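Local coordinates for endoglucanase (Komagataeibacter sucrofermentans, PDB 6VC5), which is a family 8 glycoside hydrolase that probably cleaves internal beta-1,4-glucosidic linkages in cellulose and related beta-glucans, at residues 221-232 and 301-312. Numbering follows the deposited sequence. Where two conformers were deposited one is given.
Sequences YDAIRVPLYLSW and YSAALTMLAYIA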
loop_
_atom_site.group_PDB
_atom_site.type_symbol
_atom_site.label_atom_id
_atom_site.label_comp_id
_atom_site.label_asym_id
_atom_site.label_seq_id
_atom_site.Cartn_x
_atom_site.Cartn_y
_atom_site.Cartn_z
ATOM N N TYR A 221 -5.699 7.380 7.031
ATOM C CA TYR A 221 -4.811 6.264 7.198
ATOM C C TYR A 221 -4.518 5.470 5.935
ATOM O O TYR A 221 -3.554 4.777 5.876
ATOM C CB TYR A 221 -5.341 5.369 8.314
ATOM C CG TYR A 221 -5.399 6.098 9.618
ATOM C CD1 TYR A 221 -4.309 6.171 10.413
ATOM C CD2 TYR A 221 -6.537 6.753 10.021
ATOM C CE1 TYR A 221 -4.337 6.847 11.595
ATOM C CE2 TYR A 221 -6.566 7.453 11.209
ATOM C CZ TYR A 221 -5.465 7.485 11.989
ATOM O OH TYR A 221 -5.399 8.132 13.194
ATOM N N ASP A 222 -5.370 5.607 4.927
ATOM C CA ASP A 222 -5.088 5.054 3.607
ATOM C C ASP A 222 -4.299 6.033 2.728
ATOM O O ASP A 222 -3.242 5.720 2.222
ATOM C CB ASP A 222 -6.398 4.743 2.859
ATOM C CG ASP A 222 -7.207 3.592 3.465
ATOM O OD1 ASP A 222 -7.913 3.819 4.462
ATOM O OD2 ASP A 222 -7.206 2.490 2.906
ATOM N N ALA A 223 -4.819 7.246 2.619
ATOM C CA ALA A 223 -4.309 8.221 1.678
ATOM C C ALA A 223 -2.886 8.668 1.973
ATOM O O ALA A 223 -2.210 9.120 1.104
ATOM C CB ALA A 223 -5.244 9.418 1.548
ATOM N N ILE A 224 -2.439 8.464 3.193
ATOM C CA ILE A 224 -1.128 8.940 3.574
ATOM C C ILE A 224 -0.107 8.061 2.889
ATOM O O ILE A 224 0.961 8.556 2.593
ATOM C CB ILE A 224 -0.918 8.770 5.107
ATOM C CG1 ILE A 224 0.433 9.309 5.577
ATOM C CG2 ILE A 224 -1.003 7.302 5.492
ATOM C CD1 ILE A 224 0.543 10.802 5.425
ATOM N N ARG A 225 -0.416 6.916 2.339
ATOM C CA ARG A 225 0.527 6.223 1.494
ATOM C C ARG A 225 0.785 6.856 0.130
ATOM O O ARG A 225 1.726 6.515 -0.523
ATOM C CB ARG A 225 0.207 4.734 1.416
ATOM C CG ARG A 225 0.457 4.039 2.750
ATOM C CD ARG A 225 0.439 2.524 2.685
ATOM N NE ARG A 225 -0.052 1.986 3.956
ATOM C CZ ARG A 225 0.693 1.453 4.928
ATOM N NH1 ARG A 225 0.119 1.041 6.014
ATOM N NH2 ARG A 225 1.994 1.313 4.815
ATOM N N VAL A 226 -0.170 7.626 -0.353
ATOM C CA VAL A 226 -0.065 8.153 -1.711
ATOM C C VAL A 226 1.204 8.970 -1.959
ATOM O O VAL A 226 1.956 8.658 -2.857
ATOM C CB VAL A 226 -1.333 8.933 -2.139
ATOM C CG1 VAL A 226 -1.120 9.633 -3.477
ATOM C CG2 VAL A 226 -2.507 7.968 -2.236
ATOM N N PRO A 227 1.441 10.009 -1.175
ATOM C CA PRO A 227 2.691 10.751 -1.395
ATOM C C PRO A 227 3.928 9.872 -1.250
ATOM O O PRO A 227 4.904 10.071 -1.981
ATOM C CB PRO A 227 2.626 11.877 -0.347
ATOM C CG PRO A 227 1.634 11.386 0.688
ATOM C CD PRO A 227 0.626 10.610 -0.102
ATOM N N LEU A 228 3.890 8.866 -0.371
ATOM C CA LEU A 228 5.037 7.972 -0.230
ATOM C C LEU A 228 5.281 7.152 -1.495
ATOM O O LEU A 228 6.410 7.089 -1.993
ATOM C CB LEU A 228 4.857 7.060 0.978
ATOM C CG LEU A 228 6.111 6.218 1.234
ATOM C CD1 LEU A 228 7.282 7.106 1.640
ATOM C CD2 LEU A 228 5.830 5.175 2.287
ATOM N N TYR A 229 4.234 6.513 -2.035
ATOM C CA TYR A 229 4.426 5.684 -3.227
ATOM C C TYR A 229 4.836 6.522 -4.432
ATOM O O TYR A 229 5.666 6.080 -5.239
ATOM C CB TYR A 229 3.172 4.857 -3.535
ATOM C CG TYR A 229 2.939 3.684 -2.597
ATOM C CD1 TYR A 229 3.983 2.826 -2.255
ATOM C CD2 TYR A 229 1.668 3.417 -2.082
ATOM C CE1 TYR A 229 3.778 1.754 -1.411
ATOM C CE2 TYR A 229 1.460 2.338 -1.235
ATOM C CZ TYR A 229 2.521 1.521 -0.905
ATOM O OH TYR A 229 2.328 0.445 -0.066
ATOM N N LEU A 230 4.266 7.728 -4.577
ATOM C CA LEU A 230 4.638 8.604 -5.688
ATOM C C LEU A 230 6.090 9.042 -5.574
ATOM O O LEU A 230 6.824 9.046 -6.572
ATOM C CB LEU A 230 3.729 9.829 -5.721
ATOM C CG LEU A 230 2.277 9.582 -6.118
ATOM C CD1 LEU A 230 1.492 10.896 -6.033
ATOM C CD2 LEU A 230 2.196 8.981 -7.507
ATOM N N SER A 231 6.527 9.410 -4.369
ATOM C CA SER A 231 7.927 9.790 -4.180
ATOM C C SER A 231 8.854 8.612 -4.461
ATOM O O SER A 231 9.850 8.743 -5.185
ATOM C CB SER A 231 8.137 10.309 -2.761
ATOM O OG SER A 231 9.472 10.755 -2.602
ATOM N N TRP A 232 8.524 7.447 -3.905
ATOM C CA TRP A 232 9.354 6.253 -4.051
ATOM C C TRP A 232 9.540 5.888 -5.523
ATOM O O TRP A 232 10.648 5.545 -5.954
ATOM C CB TRP A 232 8.637 5.146 -3.282
ATOM C CG TRP A 232 9.257 3.792 -3.157
ATOM C CD1 TRP A 232 10.369 3.303 -3.785
ATOM C CD2 TRP A 232 8.756 2.736 -2.341
ATOM N NE1 TRP A 232 10.590 1.992 -3.394
ATOM C CE2 TRP A 232 9.607 1.627 -2.510
ATOM C CE3 TRP A 232 7.667 2.627 -1.470
ATOM C CZ2 TRP A 232 9.394 0.417 -1.847
ATOM C CZ3 TRP A 232 7.454 1.431 -0.815
ATOM C CH2 TRP A 232 8.319 0.342 -1.002
ATOM N N TYR A 301 0.217 -0.344 13.041
ATOM C CA TYR A 301 0.018 0.486 11.855
ATOM C C TYR A 301 1.203 1.420 11.648
ATOM O O TYR A 301 1.738 1.543 10.538
ATOM C CB TYR A 301 -1.268 1.309 12.004
ATOM C CG TYR A 301 -1.413 2.309 10.888
ATOM C CD1 TYR A 301 -2.017 1.956 9.690
ATOM C CD2 TYR A 301 -0.904 3.595 11.015
ATOM C CE1 TYR A 301 -2.122 2.864 8.646
ATOM C CE2 TYR A 301 -1.000 4.499 9.992
ATOM C CZ TYR A 301 -1.615 4.128 8.811
ATOM O OH TYR A 301 -1.701 5.038 7.798
ATOM N N SER A 302 1.609 2.105 12.711
ATOM C CA SER A 302 2.690 3.075 12.600
ATOM C C SER A 302 4.009 2.383 12.271
ATOM O O SER A 302 4.807 2.891 11.467
ATOM C CB SER A 302 2.811 3.843 13.918
ATOM O OG SER A 302 3.735 4.904 13.795
ATOM N N ALA A 303 4.255 1.219 12.876
ATOM C CA ALA A 303 5.496 0.494 12.625
ATOM C C ALA A 303 5.619 0.082 11.156
ATOM O O ALA A 303 6.680 0.236 10.543
ATOM C CB ALA A 303 5.579 -0.732 13.536
ATOM N N ALA A 304 4.538 -0.441 10.573
ATOM C CA ALA A 304 4.588 -0.848 9.175
ATOM C C ALA A 304 4.797 0.348 8.249
ATOM O O ALA A 304 5.581 0.267 7.294
ATOM C CB ALA A 304 3.325 -1.630 8.804
ATOM N N LEU A 305 4.123 1.468 8.522
ATOM C CA LEU A 305 4.292 2.645 7.672
ATOM C C LEU A 305 5.711 3.206 7.769
ATOM O O LEU A 305 6.297 3.620 6.758
ATOM C CB LEU A 305 3.248 3.702 8.046
ATOM C CG LEU A 305 3.204 4.975 7.198
ATOM C CD1 LEU A 305 2.939 4.684 5.722
ATOM C CD2 LEU A 305 2.123 5.893 7.750
ATOM N N THR A 306 6.277 3.220 8.979
ATOM C CA THR A 306 7.655 3.659 9.159
ATOM C C THR A 306 8.622 2.755 8.401
ATOM O O THR A 306 9.527 3.243 7.714
ATOM C CB THR A 306 7.967 3.691 10.655
ATOM O OG1 THR A 306 7.073 4.608 11.303
ATOM C CG2 THR A 306 9.415 4.152 10.910
ATOM N N MET A 307 8.422 1.432 8.472
ATOM C CA MET A 307 9.269 0.521 7.708
ATOM C C MET A 307 9.186 0.792 6.209
ATOM O O MET A 307 10.212 0.772 5.516
ATOM C CB MET A 307 8.890 -0.934 7.980
ATOM C CG MET A 307 9.390 -1.524 9.266
ATOM S SD MET A 307 11.180 -1.850 9.382
ATOM C CE MET A 307 11.832 -1.735 7.709
ATOM N N LEU A 308 7.977 1.033 5.689
ATOM C CA LEU A 308 7.825 1.376 4.276
ATOM C C LEU A 308 8.652 2.610 3.925
ATOM O O LEU A 308 9.269 2.681 2.852
ATOM C CB LEU A 308 6.351 1.642 3.994
ATOM C CG LEU A 308 5.308 0.579 3.663
ATOM C CD1 LEU A 308 5.572 -0.217 2.382
ATOM C CD2 LEU A 308 5.078 -0.350 4.867
ATOM N N ALA A 309 8.695 3.594 4.830
ATOM C CA ALA A 309 9.511 4.782 4.590
ATOM C C ALA A 309 11.008 4.470 4.546
ATOM O O ALA A 309 11.738 5.064 3.744
ATOM C CB ALA A 309 9.211 5.836 5.646
ATOM N N TYR A 310 11.491 3.579 5.425
ATOM C CA TYR A 310 12.887 3.144 5.373
ATOM C C TYR A 310 13.212 2.501 4.033
ATOM O O TYR A 310 14.276 2.754 3.455
ATOM C CB TYR A 310 13.182 2.135 6.489
ATOM C CG TYR A 310 13.562 2.757 7.809
ATOM C CD1 TYR A 310 14.889 3.090 8.088
ATOM C CD2 TYR A 310 12.608 3.010 8.775
ATOM C CE1 TYR A 310 15.241 3.669 9.293
ATOM C CE2 TYR A 310 12.951 3.587 9.987
ATOM C CZ TYR A 310 14.268 3.914 10.240
ATOM O OH TYR A 310 14.589 4.495 11.451
ATOM N N ILE A 311 12.298 1.672 3.523
ATOM C CA ILE A 311 12.523 0.987 2.253
ATOM C C ILE A 311 12.532 1.990 1.108
ATOM O O ILE A 311 13.380 1.917 0.205
ATOM C CB ILE A 311 11.503 -0.154 2.076
ATOM C CG1 ILE A 311 11.771 -1.222 3.135
ATOM C CG2 ILE A 311 11.589 -0.767 0.670
ATOM C CD1 ILE A 311 10.738 -2.302 3.201
ATOM N N ALA A 312 11.615 2.962 1.145
ATOM C CA ALA A 312 11.573 3.994 0.114
ATOM C C ALA A 312 12.817 4.886 0.141
ATOM O O ALA A 312 13.345 5.245 -0.921
ATOM C CB ALA A 312 10.299 4.828 0.277
#
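Trp232 lays one indole face over Ala312, whose CA makes a CH-pi contact 3.9 Å from the centroid of the five-membered ring, while Leu308 CD1 meets the indole edge and Ile311 CG2 approaches CZ2 at 3.5 Å. The indole sits at the C-terminal end of a near-parallel helix pair, 225-232 and 301-312, in the (alpha/alpha)6 barrel of family 8 glycosidases; the axes come within 10.4 Å, crossing at 16°. The indole owes its place to a CG anti to the backbone N. With an alanine at Trp232, Ala312 would be likely to lose the flat surface it rests on, and a gap would open beside Ile311 CG2 and Leu308 CD1. Leu308 is a knob in the hole formed by Arg225, Leu228, Tyr229 and Trp232, and also touches Tyr38 and Phe42 of helix 33-46. In the Arg225 conformer given, Leu305 CD1 lies over one face of the guanidinium, 3.6 Å from NH2, and NH1 has a long, weak ion pair with Glu34. At the N-terminal ends of the two segments, Tyr221 and Tyr301 form a T-shaped pair, planes 80° apart: the edge of Tyr221, at CD1, points into the face of Tyr301. The Tyr301 hydroxyl donates to Tyr221 O at 2.7 Å, in the carbonyl plane and on a lone pair, with a C=O...OH angle of 118°.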